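Local coordinates for protein 2-dehydropantoate 2-reductase (Porphyromonas gingivalis, PDB 2QYT) that probably catalyses the NADPH-dependent reduction of ketopantoate (2-dehydropantoate) to (R)-pantoate, the second step of pantoate synthesis in the pantothenate pathway, at residues Thr111-Leu116 / Glu124-Tyr129; Ile194-Met199 / Asp250-Gln255; Ala209-Tyr214 / Leu231-Glu236; Ser221-His226 / Gln255-Gln260. All blocks are in the same frame, centred on the assembly; numbering follows the deposited sequence. Where two conformers were deposited one is given.

Contact 1: residues Thr111-Leu116 / Glu124-Tyr129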
loop_
_atom_site.group_PDB
_atom_site.type_symbol
_atom_site.label_atom_id
_atom_site.label_comp_id
_atom_site.label_asym_id
_atom_site.label_seq_id
_atom_site.Cartn_x
_atom_site.Cartn_y
_atom_site.Cartn_z
ATOM N N THR A 111 -18.405 -0.425 6.863
ATOM C CA THR A 111 -17.073 0.070 6.501
ATOM C C THR A 111 -16.098 -1.036 6.216
ATOM O O THR A 111 -16.031 -2.015 6.970
ATOM C CB THR A 111 -16.471 1.003 7.557
ATOM O OG1 THR A 111 -17.419 2.004 7.865
ATOM C CG2 THR A 111 -15.169 1.680 7.031
ATOM N N LYS A 112 -15.353 -0.868 5.123
ATOM C CA LYS A 112 -14.230 -1.747 4.749
ATOM C C LYS A 112 -12.963 -0.893 4.660
ATOM O O LYS A 112 -12.991 0.208 4.128
ATOM C CB LYS A 112 -14.464 -2.462 3.418
ATOM C CG LYS A 112 -15.790 -3.262 3.324
ATOM C CD LYS A 112 -15.772 -4.419 4.327
ATOM C CE LYS A 112 -17.001 -5.278 4.245
ATOM N NZ LYS A 112 -18.194 -4.557 4.619
ATOM N N ILE A 113 -11.884 -1.402 5.233
ATOM C CA ILE A 113 -10.651 -0.696 5.322
ATOM C C ILE A 113 -9.660 -1.428 4.450
ATOM O O ILE A 113 -9.555 -2.671 4.527
ATOM C CB ILE A 113 -10.130 -0.634 6.780
ATOM C CG1 ILE A 113 -11.195 -0.020 7.705
ATOM C CG2 ILE A 113 -8.866 0.170 6.856
ATOM C CD1 ILE A 113 -10.891 -0.213 9.147
ATOM N N LEU A 114 -8.966 -0.642 3.614
ATOM C CA LEU A 114 -7.905 -1.088 2.717
ATOM C C LEU A 114 -6.558 -0.445 3.083
ATOM O O LEU A 114 -6.315 0.699 2.728
ATOM C CB LEU A 114 -8.224 -0.655 1.280
ATOM C CG LEU A 114 -8.610 -1.716 0.253
ATOM C CD1 LEU A 114 -8.752 -1.161 -1.164
ATOM C CD2 LEU A 114 -7.527 -2.779 0.323
ATOM N N PRO A 115 -5.668 -1.199 3.747
ATOM C CA PRO A 115 -4.331 -0.669 3.920
ATOM C C PRO A 115 -3.559 -0.830 2.607
ATOM O O PRO A 115 -3.496 -1.940 2.038
ATOM C CB PRO A 115 -3.721 -1.570 5.031
ATOM C CG PRO A 115 -4.807 -2.542 5.439
ATOM C CD PRO A 115 -5.793 -2.559 4.317
ATOM N N LEU A 116 -2.999 0.256 2.101
ATOM C CA LEU A 116 -2.241 0.176 0.859
ATOM C C LEU A 116 -0.712 0.240 1.070
ATOM O O LEU A 116 0.063 0.279 0.108
ATOM C CB LEU A 116 -2.759 1.212 -0.157
ATOM C CG LEU A 116 -4.282 1.124 -0.447
ATOM C CD1 LEU A 116 -4.759 2.330 -1.232
ATOM C CD2 LEU A 116 -4.679 -0.239 -1.137
ATOM N N GLU A 124 -3.323 -8.271 8.698
ATOM C CA GLU A 124 -3.388 -9.084 9.886
ATOM C C GLU A 124 -3.297 -8.234 11.157
ATOM O O GLU A 124 -4.055 -8.448 12.113
ATOM C CB GLU A 124 -2.282 -10.138 9.885
ATOM C CG GLU A 124 -2.553 -11.327 8.961
ATOM C CD GLU A 124 -2.328 -11.004 7.482
ATOM O OE1 GLU A 124 -2.878 -11.752 6.649
ATOM O OE2 GLU A 124 -1.613 -10.022 7.147
ATOM N N ARG A 125 -2.334 -7.314 11.154
ATOM C CA ARG A 125 -2.080 -6.413 12.255
ATOM C C ARG A 125 -3.348 -5.599 12.567
ATOM O O ARG A 125 -3.864 -5.639 13.695
ATOM C CB ARG A 125 -0.864 -5.531 11.939
ATOM C CG ARG A 125 0.484 -6.341 11.904
ATOM C CD ARG A 125 1.713 -5.463 11.556
ATOM N NE ARG A 125 1.876 -4.305 12.457
ATOM C CZ ARG A 125 2.030 -4.383 13.788
ATOM N NH1 ARG A 125 2.005 -5.567 14.403
ATOM N NH2 ARG A 125 2.180 -3.274 14.518
HETATM N N MSE A 126 -3.878 -4.944 11.544
HETATM C CA MSE A 126 -5.075 -4.135 11.663
HETATM C C MSE A 126 -6.328 -4.934 12.041
HETATM O O MSE A 126 -7.261 -4.384 12.621
HETATM C CB MSE A 126 -5.305 -3.362 10.372
HETATM C CG MSE A 126 -4.263 -2.330 10.138
HETATM SE SE MSE A 126 -4.830 -0.950 8.907
HETATM C CE MSE A 126 -6.391 -0.435 9.851
ATOM N N ARG A 127 -6.346 -6.220 11.705
ATOM C CA ARG A 127 -7.425 -7.102 12.141
ATOM C C ARG A 127 -7.375 -7.512 13.615
ATOM O O ARG A 127 -8.216 -8.312 14.063
ATOM C CB ARG A 127 -7.472 -8.373 11.299
ATOM C CG ARG A 127 -8.069 -8.154 9.968
ATOM C CD ARG A 127 -8.047 -9.439 9.125
ATOM N NE ARG A 127 -8.245 -9.114 7.722
ATOM C CZ ARG A 127 -8.216 -9.988 6.725
ATOM N NH1 ARG A 127 -8.005 -11.275 6.960
ATOM N NH2 ARG A 127 -8.410 -9.569 5.487
ATOM N N THR A 128 -6.384 -7.015 14.358
ATOM C CA THR A 128 -6.253 -7.380 15.765
ATOM C C THR A 128 -7.499 -6.870 16.497
ATOM O O THR A 128 -8.144 -7.621 17.208
ATOM C CB THR A 128 -4.942 -6.830 16.377
ATOM O OG1 THR A 128 -3.856 -7.530 15.792
ATOM C CG2 THR A 128 -4.873 -7.056 17.833
ATOM N N TYR A 129 -7.854 -5.617 16.272
ATOM C CA TYR A 129 -8.952 -5.045 17.053
ATOM C C TYR A 129 -10.239 -4.826 16.285
ATOM O O TYR A 129 -11.238 -4.400 16.883
ATOM C CB TYR A 129 -8.542 -3.730 17.710
ATOM C CG TYR A 129 -7.265 -3.768 18.515
ATOM C CD1 TYR A 129 -7.227 -4.326 19.795
ATOM C CD2 TYR A 129 -6.100 -3.208 18.000
ATOM C CE1 TYR A 129 -6.068 -4.321 20.535
ATOM C CE2 TYR A 129 -4.940 -3.207 18.726
ATOM C CZ TYR A 129 -4.918 -3.749 19.979
ATOM O OH TYR A 129 -3.707 -3.734 20.662
#
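The small ring of P115 meets the selenium of selenomethionine M126 through CG, with P115 CG and M126 SE 3.8 Å apart; P115 CB lies little farther from the same atom. The P115 ring and the M126 chain lie alongside each other, running opposite ways. The one aromatic ring here, Y129, takes no part across the contact: T128 CG2 sits over the centre of one of its faces, 3.8 Å above the plane. The M126 chain leaves the helix with CG beside its backbone N and then bends at its last torsion (chi3 56°), which swings the methyl away from P115 and onto I113, where M126 CE lies 3.9 Å from I113 CG2. I113 can answer because its CG2 branch stands anti to the backbone N. M126 thus bridges two residues of the same strand face, while the CB of L114 between them is directed away from the helix and its side chain packs on F161 and F163. M96 and V100 of helix 96-103 and F89 of the neighbouring strand also pack on M126. Past the helix, T128 turns back on R125, whose carbonyl O accepts from T128 OG1 at 2.8 Å and from the T128 backbone N. Strand 111-115 edges the five-stranded parallel sheet and helix 122-126 follows it, the strand-then-helix order of the Rossmann-type, NADP-binding domain of ketopantoate reductases.

Contact 2: residues Ile194-Met199 / Asp250-Gln255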
loop_
_atom_site.group_PDB
_atom_site.type_symbol
_atom_site.label_atom_id
_atom_site.label_comp_id
_atom_site.label_asym_id
_atom_site.label_seq_id
_atom_site.Cartn_x
_atom_site.Cartn_y
_atom_site.Cartn_z
ATOM N N ILE A 194 -5.426 -12.641 -3.330
ATOM C CA ILE A 194 -4.817 -11.371 -2.976
ATOM C C ILE A 194 -3.536 -11.538 -2.138
ATOM O O ILE A 194 -2.647 -10.705 -2.248
ATOM C CB ILE A 194 -5.783 -10.421 -2.278
ATOM C CG1 ILE A 194 -5.119 -9.062 -2.022
ATOM C CG2 ILE A 194 -6.362 -11.055 -1.008
ATOM C CD1 ILE A 194 -4.950 -8.221 -3.258
ATOM N N ASP A 195 -3.467 -12.600 -1.318
ATOM C CA ASP A 195 -2.290 -12.894 -0.489
ATOM C C ASP A 195 -1.032 -13.025 -1.341
ATOM O O ASP A 195 0.054 -12.610 -0.936
ATOM C CB ASP A 195 -2.487 -14.185 0.314
ATOM C CG ASP A 195 -3.514 -14.038 1.431
ATOM O OD1 ASP A 195 -3.847 -12.903 1.810
ATOM O OD2 ASP A 195 -4.003 -15.070 1.930
ATOM N N TRP A 196 -1.183 -13.610 -2.520
ATOM C CA TRP A 196 -0.061 -13.803 -3.432
ATOM C C TRP A 196 0.524 -12.475 -3.908
ATOM O O TRP A 196 1.728 -12.303 -3.879
ATOM C CB TRP A 196 -0.483 -14.679 -4.606
ATOM C CG TRP A 196 0.398 -14.585 -5.789
ATOM C CD1 TRP A 196 0.030 -14.240 -7.066
ATOM C CD2 TRP A 196 1.808 -14.829 -5.828
ATOM N NE1 TRP A 196 1.130 -14.274 -7.901
ATOM C CE2 TRP A 196 2.231 -14.637 -7.168
ATOM C CE3 TRP A 196 2.758 -15.205 -4.863
ATOM C CZ2 TRP A 196 3.564 -14.787 -7.559
ATOM C CZ3 TRP A 196 4.090 -15.367 -5.261
ATOM C CH2 TRP A 196 4.476 -15.153 -6.592
ATOM N N TYR A 197 -0.331 -11.543 -4.335
ATOM C CA TYR A 197 0.115 -10.200 -4.760
ATOM C C TYR A 197 0.816 -9.465 -3.627
ATOM O O TYR A 197 1.823 -8.780 -3.834
ATOM C CB TYR A 197 -1.045 -9.361 -5.334
ATOM C CG TYR A 197 -1.568 -9.930 -6.617
ATOM C CD1 TYR A 197 -1.139 -9.433 -7.856
ATOM C CD2 TYR A 197 -2.449 -11.012 -6.607
ATOM C CE1 TYR A 197 -1.603 -10.007 -9.073
ATOM C CE2 TYR A 197 -2.919 -11.573 -7.789
ATOM C CZ TYR A 197 -2.498 -11.074 -9.024
ATOM O OH TYR A 197 -2.966 -11.667 -10.194
ATOM N N ILE A 198 0.289 -9.635 -2.428
ATOM C CA ILE A 198 0.868 -9.042 -1.239
ATOM C C ILE A 198 2.259 -9.593 -0.877
ATOM O O ILE A 198 3.160 -8.805 -0.554
ATOM C CB ILE A 198 -0.060 -9.251 -0.030
ATOM C CG1 ILE A 198 -1.426 -8.615 -0.289
ATOM C CG2 ILE A 198 0.566 -8.693 1.267
ATOM C CD1 ILE A 198 -1.471 -7.250 0.046
HETATM N N MSE A 199 2.419 -10.916 -0.819
HETATM C CA MSE A 199 3.758 -11.477 -0.555
HETATM C C MSE A 199 4.694 -11.159 -1.710
HETATM O O MSE A 199 5.850 -10.814 -1.493
HETATM C CB MSE A 199 3.737 -12.981 -0.223
HETATM C CG MSE A 199 3.258 -13.933 -1.318
HETATM SE SE MSE A 199 3.946 -15.780 -1.123
HETATM C CE MSE A 199 5.296 -15.744 -2.489
ATOM N N ASP A 250 6.250 -21.395 -7.247
ATOM C CA ASP A 250 7.590 -21.847 -7.639
ATOM C C ASP A 250 7.914 -21.315 -9.032
ATOM O O ASP A 250 7.003 -21.011 -9.808
ATOM C CB ASP A 250 7.752 -23.371 -7.563
ATOM C CG ASP A 250 9.128 -23.787 -7.050
ATOM O OD1 ASP A 250 9.458 -24.989 -7.140
ATOM O OD2 ASP A 250 9.879 -22.913 -6.552
ATOM N N ASP A 251 9.206 -21.218 -9.347
ATOM C CA ASP A 251 9.686 -20.270 -10.350
ATOM C C ASP A 251 9.429 -18.895 -9.741
ATOM O O ASP A 251 9.424 -17.886 -10.440
ATOM C CB ASP A 251 8.947 -20.402 -11.695
ATOM C CG ASP A 251 8.915 -21.833 -12.224
ATOM O OD1 ASP A 251 7.810 -22.423 -12.253
ATOM O OD2 ASP A 251 9.983 -22.366 -12.615
ATOM N N VAL A 252 9.203 -18.886 -8.424
ATOM C CA VAL A 252 8.903 -17.683 -7.647
ATOM C C VAL A 252 10.175 -16.858 -7.413
ATOM O O VAL A 252 10.193 -15.658 -7.704
ATOM C CB VAL A 252 8.156 -18.029 -6.316
ATOM C CG1 VAL A 252 8.825 -19.185 -5.575
ATOM C CG2 VAL A 252 8.017 -16.806 -5.422
ATOM N N VAL A 253 11.224 -17.513 -6.899
ATOM C CA VAL A 253 12.592 -16.969 -6.839
ATOM C C VAL A 253 13.010 -16.431 -8.210
ATOM O O VAL A 253 13.500 -15.306 -8.318
ATOM C CB VAL A 253 13.609 -18.057 -6.387
ATOM C CG1 VAL A 253 15.042 -17.567 -6.529
ATOM C CG2 VAL A 253 13.337 -18.496 -4.953
ATOM N N GLN A 254 12.796 -17.247 -9.244
ATOM C CA GLN A 254 13.080 -16.882 -10.631
ATOM C C GLN A 254 12.217 -15.718 -11.137
ATOM O O GLN A 254 12.727 -14.781 -11.755
ATOM C CB GLN A 254 12.929 -18.107 -11.549
ATOM C CG GLN A 254 13.793 -19.317 -11.157
ATOM C CD GLN A 254 15.285 -18.992 -11.055
ATOM O OE1 GLN A 254 15.829 -18.246 -11.872
ATOM N NE2 GLN A 254 15.950 -19.553 -10.044
ATOM N N GLN A 255 10.913 -15.792 -10.868
ATOM C CA GLN A 255 9.955 -14.755 -11.252
ATOM C C GLN A 255 10.365 -13.410 -10.653
ATOM O O GLN A 255 10.411 -12.400 -11.365
ATOM C CB GLN A 255 8.549 -15.136 -10.778
ATOM C CG GLN A 255 7.407 -14.538 -11.577
ATOM C CD GLN A 255 6.064 -15.149 -11.201
ATOM O OE1 GLN A 255 5.460 -14.801 -10.174
ATOM N NE2 GLN A 255 5.587 -16.067 -12.039
#
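W196 and V252 join two helices of the C-terminal domain, an all-helical region related to that of 6-phosphogluconate dehydrogenase: W196 stands near the start of long helix 194-215, V252 on the first turn of helix 252-262. The backbones stay well apart, with the CA atoms of W196 and V252 10.6 Å from each other, and the gap is spanned by the indole. Its CG lies anti to the backbone N (chi1 161°), which sends the six-membered ring outward until W196 CH2 comes 4.1 Å from V252 CG2. Q255, one turn on from V252, approaches the same rim. Its oxygen Q255 OE1 reaches the edge of the indole in its plane, 3.2 Å from W196 CZ2, and the amide is turned 60° against the ring. No hydrogen bond forms; if the amide oxygen lies here, as modelled, its contact with the ring C-H edge is probably mildly attractive. V252 is buried, whereas Q255 is exposed and flanks the apolar contact. R242 of helix 227-244 packs on V252, and P249 touches W196. Elsewhere on helix 194-215, D195 makes a salt bridge to K137 of strand 137-148, and Y197 stacks on Y162 of strand 158-164.

Contact 3: residues Ala209-Tyr214 / Leu231-Glu236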
loop_
_atom_site.group_PDB
_atom_site.type_symbol
_atom_site.label_atom_id
_atom_site.label_comp_id
_atom_site.label_asym_id
_atom_site.label_seq_id
_atom_site.Cartn_x
_atom_site.Cartn_y
_atom_site.Cartn_z
ATOM N N ALA A 209 15.308 -3.544 -0.982
ATOM C CA ALA A 209 15.639 -2.607 0.093
ATOM C C ALA A 209 16.836 -3.101 0.899
ATOM O O ALA A 209 17.823 -2.383 1.034
ATOM C CB ALA A 209 14.433 -2.331 0.995
ATOM N N THR A 210 16.787 -4.329 1.404
ATOM C CA THR A 210 17.912 -4.794 2.227
ATOM C C THR A 210 19.244 -4.854 1.453
ATOM O O THR A 210 20.253 -4.369 1.945
ATOM C CB THR A 210 17.623 -6.069 3.118
ATOM O OG1 THR A 210 18.729 -6.990 3.052
ATOM C CG2 THR A 210 16.351 -6.768 2.731
ATOM N N ALA A 211 19.213 -5.405 0.241
ATOM C CA ALA A 211 20.406 -5.542 -0.612
ATOM C C ALA A 211 21.065 -4.217 -1.005
ATOM O O ALA A 211 22.285 -4.088 -0.881
ATOM C CB ALA A 211 20.105 -6.393 -1.855
ATOM N N THR A 212 20.273 -3.243 -1.482
ATOM C CA THR A 212 20.813 -1.905 -1.816
ATOM C C THR A 212 21.212 -1.101 -0.573
ATOM O O THR A 212 22.006 -0.179 -0.673
ATOM C CB THR A 212 19.878 -1.027 -2.727
ATOM O OG1 THR A 212 18.764 -0.519 -1.982
ATOM C CG2 THR A 212 19.409 -1.784 -3.955
ATOM N N ALA A 213 20.653 -1.448 0.586
ATOM C CA ALA A 213 20.971 -0.757 1.835
ATOM C C ALA A 213 22.245 -1.290 2.495
ATOM O O ALA A 213 23.024 -0.522 3.067
ATOM C CB ALA A 213 19.793 -0.815 2.804
ATOM N N TYR A 214 22.454 -2.600 2.425
ATOM C CA TYR A 214 23.683 -3.189 2.924
ATOM C C TYR A 214 24.834 -2.901 1.960
ATOM O O TYR A 214 25.903 -2.454 2.388
ATOM C CB TYR A 214 23.497 -4.691 3.176
ATOM C CG TYR A 214 24.766 -5.519 3.403
ATOM C CD1 TYR A 214 25.655 -5.778 2.355
ATOM C CD2 TYR A 214 25.044 -6.086 4.650
ATOM C CE1 TYR A 214 26.804 -6.546 2.547
ATOM C CE2 TYR A 214 26.195 -6.860 4.852
ATOM C CZ TYR A 214 27.067 -7.082 3.789
ATOM O OH TYR A 214 28.206 -7.837 3.951
ATOM N N LEU A 231 20.517 -13.706 -4.984
ATOM C CA LEU A 231 19.820 -14.992 -5.041
ATOM C C LEU A 231 19.647 -15.666 -3.677
ATOM O O LEU A 231 18.619 -16.298 -3.418
ATOM C CB LEU A 231 20.543 -15.933 -5.990
ATOM C CG LEU A 231 20.027 -17.358 -6.178
ATOM C CD1 LEU A 231 18.621 -17.339 -6.754
ATOM C CD2 LEU A 231 20.981 -18.134 -7.100
ATOM N N SER A 232 20.656 -15.561 -2.827
ATOM C CA SER A 232 20.526 -16.009 -1.453
ATOM C C SER A 232 19.360 -15.332 -0.725
ATOM O O SER A 232 18.676 -15.984 0.032
ATOM C CB SER A 232 21.813 -15.781 -0.682
ATOM O OG SER A 232 22.796 -16.624 -1.222
ATOM N N LEU A 233 19.172 -14.035 -0.946
ATOM C CA LEU A 233 18.067 -13.268 -0.354
ATOM C C LEU A 233 16.704 -13.723 -0.919
ATOM O O LEU A 233 15.719 -13.884 -0.181
ATOM C CB LEU A 233 18.279 -11.762 -0.600
ATOM C CG LEU A 233 18.685 -10.790 0.516
ATOM C CD1 LEU A 233 19.598 -11.368 1.600
ATOM C CD2 LEU A 233 19.265 -9.520 -0.046
ATOM N N LEU A 234 16.668 -13.933 -2.227
ATOM C CA LEU A 234 15.469 -14.385 -2.912
ATOM C C LEU A 234 15.001 -15.752 -2.385
ATOM O O LEU A 234 13.818 -15.943 -2.085
ATOM C CB LEU A 234 15.725 -14.411 -4.419
ATOM C CG LEU A 234 15.156 -13.343 -5.390
ATOM C CD1 LEU A 234 14.431 -12.155 -4.765
ATOM C CD2 LEU A 234 16.208 -12.864 -6.421
ATOM N N GLU A 235 15.944 -16.672 -2.226
ATOM C CA GLU A 235 15.671 -18.035 -1.754
ATOM C C GLU A 235 15.233 -18.041 -0.295
ATOM O O GLU A 235 14.368 -18.835 0.094
ATOM C CB GLU A 235 16.897 -18.938 -1.919
ATOM C CG GLU A 235 17.196 -19.385 -3.354
ATOM C CD GLU A 235 18.376 -20.358 -3.434
ATOM O OE1 GLU A 235 18.532 -21.005 -4.506
ATOM O OE2 GLU A 235 19.156 -20.483 -2.446
ATOM N N GLU A 236 15.831 -17.149 0.495
ATOM C CA GLU A 236 15.549 -17.040 1.916
ATOM C C GLU A 236 14.117 -16.536 2.205
ATOM O O GLU A 236 13.355 -17.211 2.917
ATOM C CB GLU A 236 16.599 -16.162 2.602
ATOM C CG GLU A 236 17.817 -16.939 3.056
ATOM C CD GLU A 236 18.896 -16.067 3.667
ATOM O OE1 GLU A 236 18.603 -14.894 4.002
ATOM O OE2 GLU A 236 20.045 -16.564 3.809
#
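A211 and L233 form the tight part of this helix pair, their CA atoms 8.1 Å apart. The methyl A211 CB lies 3.7 Å from L233 CD2, and the small alanine lets helix 227-244 come near helix 194-215. The same methyl also touches T210, with T210 OG1 4.0 Å from L233 CD2, the two side chains passing at a slant. As modelled, L233 works through CD2 alone, aimed at the join between two successive residues of the facing helix. V207, one turn earlier on that helix, and M303 of helix 302-309 pack on L233 as well. On the solvent side, E235 of the second helix and A213 of the first are exposed and take no part. The buried E236 is turned to other work, its carboxylate oxygens accepting from the backbone N atoms of M303 and Y304. T210 OG1 is buried with no polar partner in the model. Because chi1 of T210 (137°) and of L233 (-108°) both lie far from staggered values, these placements deserve caution. What joins the two segments is mainly dispersion, one methyl-methyl contact and one methyl on a hydroxyl oxygen, with no hydrogen bond to fix their register.

Contact 4: residues Ser221-His226 / Gln255-Gln260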
loop_
_atom_site.group_PDB
_atom_site.type_symbol
_atom_site.label_atom_id
_atom_site.label_comp_id
_atom_site.label_asym_id
_atom_site.label_seq_id
_atom_site.Cartn_x
_atom_site.Cartn_y
_atom_site.Cartn_z
ATOM N N SER A 221 23.706 -2.712 -10.212
ATOM C CA SER A 221 25.103 -2.933 -9.854
ATOM C C SER A 221 25.197 -4.106 -8.882
ATOM O O SER A 221 26.251 -4.723 -8.724
ATOM C CB SER A 221 25.701 -1.665 -9.237
ATOM O OG SER A 221 27.111 -1.761 -9.110
ATOM N N ILE A 222 24.073 -4.396 -8.238
ATOM C CA ILE A 222 23.916 -5.554 -7.361
ATOM C C ILE A 222 23.766 -6.819 -8.214
ATOM O O ILE A 222 24.317 -7.863 -7.877
ATOM C CB ILE A 222 22.686 -5.365 -6.395
ATOM C CG1 ILE A 222 22.929 -4.219 -5.412
ATOM C CG2 ILE A 222 22.368 -6.627 -5.626
ATOM C CD1 ILE A 222 24.191 -4.364 -4.615
ATOM N N LEU A 223 23.028 -6.707 -9.321
ATOM C CA LEU A 223 22.846 -7.814 -10.257
ATOM C C LEU A 223 24.163 -8.343 -10.796
ATOM O O LEU A 223 24.380 -9.550 -10.820
ATOM C CB LEU A 223 21.991 -7.393 -11.453
ATOM C CG LEU A 223 20.471 -7.577 -11.483
ATOM C CD1 LEU A 223 20.000 -8.785 -10.667
ATOM C CD2 LEU A 223 19.753 -6.318 -11.053
ATOM N N THR A 224 25.025 -7.430 -11.238
ATOM C CA THR A 224 26.254 -7.787 -11.915
ATOM C C THR A 224 27.302 -8.332 -10.950
ATOM O O THR A 224 27.953 -9.330 -11.247
ATOM C CB THR A 224 26.846 -6.587 -12.711
ATOM O OG1 THR A 224 26.811 -5.406 -11.893
ATOM C CG2 THR A 224 26.051 -6.342 -14.005
ATOM N N GLU A 225 27.448 -7.686 -9.796
ATOM C CA GLU A 225 28.548 -8.000 -8.886
ATOM C C GLU A 225 28.150 -8.861 -7.697
ATOM O O GLU A 225 29.003 -9.496 -7.091
ATOM C CB GLU A 225 29.231 -6.712 -8.407
ATOM C CG GLU A 225 30.341 -6.214 -9.335
ATOM C CD GLU A 225 30.485 -4.698 -9.348
ATOM O OE1 GLU A 225 31.631 -4.226 -9.500
ATOM O OE2 GLU A 225 29.468 -3.975 -9.225
ATOM N N HIS A 226 26.859 -8.879 -7.355
ATOM C CA HIS A 226 26.427 -9.552 -6.129
ATOM C C HIS A 226 25.252 -10.508 -6.326
ATOM O O HIS A 226 24.371 -10.638 -5.447
ATOM C CB HIS A 226 26.154 -8.520 -5.036
ATOM C CG HIS A 226 27.396 -7.920 -4.448
ATOM N ND1 HIS A 226 28.387 -8.680 -3.858
ATOM C CD2 HIS A 226 27.801 -6.632 -4.347
ATOM C CE1 HIS A 226 29.351 -7.887 -3.427
ATOM N NE2 HIS A 226 29.020 -6.640 -3.711
ATOM N N GLN A 255 10.913 -15.792 -10.868
ATOM C CA GLN A 255 9.955 -14.755 -11.252
ATOM C C GLN A 255 10.365 -13.410 -10.653
ATOM O O GLN A 255 10.411 -12.400 -11.365
ATOM C CB GLN A 255 8.549 -15.136 -10.778
ATOM C CG GLN A 255 7.407 -14.538 -11.577
ATOM C CD GLN A 255 6.064 -15.149 -11.201
ATOM O OE1 GLN A 255 5.460 -14.801 -10.174
ATOM N NE2 GLN A 255 5.587 -16.067 -12.039
ATOM N N LEU A 256 10.664 -13.417 -9.349
ATOM C CA LEU A 256 11.217 -12.259 -8.651
ATOM C C LEU A 256 12.555 -11.807 -9.233
ATOM O O LEU A 256 12.767 -10.610 -9.452
ATOM C CB LEU A 256 11.388 -12.543 -7.147
ATOM C CG LEU A 256 10.227 -12.850 -6.188
ATOM C CD1 LEU A 256 10.754 -12.932 -4.757
ATOM C CD2 LEU A 256 9.090 -11.854 -6.294
ATOM N N LEU A 257 13.446 -12.772 -9.475
ATOM C CA LEU A 257 14.796 -12.508 -9.987
ATOM C C LEU A 257 14.796 -11.676 -11.274
ATOM O O LEU A 257 15.495 -10.664 -11.362
ATOM C CB LEU A 257 15.552 -13.828 -10.232
ATOM C CG LEU A 257 17.084 -13.972 -10.199
ATOM C CD1 LEU A 257 17.492 -15.075 -11.182
ATOM C CD2 LEU A 257 17.877 -12.691 -10.491
ATOM N N ASP A 258 14.015 -12.105 -12.265
ATOM C CA ASP A 258 14.038 -11.477 -13.584
ATOM C C ASP A 258 13.540 -10.028 -13.570
ATOM O O ASP A 258 14.101 -9.170 -14.259
ATOM C CB ASP A 258 13.256 -12.313 -14.595
ATOM C CG ASP A 258 13.759 -12.123 -16.003
ATOM O OD1 ASP A 258 13.033 -11.510 -16.813
ATOM O OD2 ASP A 258 14.890 -12.570 -16.296
ATOM N N LYS A 259 12.497 -9.772 -12.776
ATOM C CA LYS A 259 11.933 -8.428 -12.577
ATOM C C LYS A 259 12.976 -7.398 -12.097
ATOM O O LYS A 259 12.942 -6.227 -12.505
ATOM C CB LYS A 259 10.732 -8.491 -11.617
ATOM C CG LYS A 259 9.860 -7.229 -11.567
ATOM C CD LYS A 259 9.043 -7.025 -12.849
ATOM C CE LYS A 259 8.723 -5.548 -13.098
ATOM N NZ LYS A 259 7.960 -5.357 -14.359
ATOM N N GLN A 260 13.901 -7.852 -11.248
ATOM C CA GLN A 260 15.056 -7.051 -10.806
ATOM C C GLN A 260 15.969 -6.600 -11.965
ATOM O O GLN A 260 16.578 -5.527 -11.897
ATOM C CB GLN A 260 15.898 -7.840 -9.791
ATOM C CG GLN A 260 15.109 -8.691 -8.783
ATOM C CD GLN A 260 14.889 -8.009 -7.451
ATOM O OE1 GLN A 260 15.503 -6.987 -7.142
ATOM N NE2 GLN A 260 14.011 -8.585 -6.640
#
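L223 and Q260 bring the two backbones nearest, their CA atoms 7.8 Å apart, where short helix 219-225 lies against helix 252-262 in the all-helical C-terminal domain. Helix 219-225 is closing at this point: H226 N still bonds to I222 O at 2.8 Å, but H226 itself has left helical backbone angles and stands as the residue before helix 227-244. In the partner helix the amide N of Q260 is held only weakly, by L256 O and by L257 O. L223 carries the contact, its CB directed at the partner helix. As modelled, with torsions off the staggered values, L223 CD1 lies near both residues, 4.4 Å from L257 CD2 and 4.3 Å from Q260 CB. L257 enters from the flank: its CB does not face L223, but CD2 swings back toward it. In helix 227-244, L230 packs on L223 and L234 on L257. The amide of Q260 turns elsewhere, OE1 being hydrogen-bonded to T208 OG1 of helix 194-215. L223 therefore meets the aliphatic base and the backbone of Q260: the closest approach across the contact is L223 CD2 to the carbonyl oxygen Q260 O, at 3.4 Å.

Overall arrangement
Contact 1 belongs to the N-terminal Rossmann-type domain, on an outermost strand of its parallel sheet; contacts 2, 3 and 4 all lie in the C-terminal helical domain. Along the chain contact 1 closes first. Helix 194-215 then serves contact 2 near its start and contact 3 near its end, their centres about 16 Å apart. Helix 252-262 serves contacts 2 and 4, which share Q255. Contacts 3 and 4, with centres about 10 Å apart, touch where L234 packs on L256 and L257. Contact 1 comes within about 5 Å of contact 2 between nearest atoms without touching, so the start of helix 194-215 lies near the junction of the two domains.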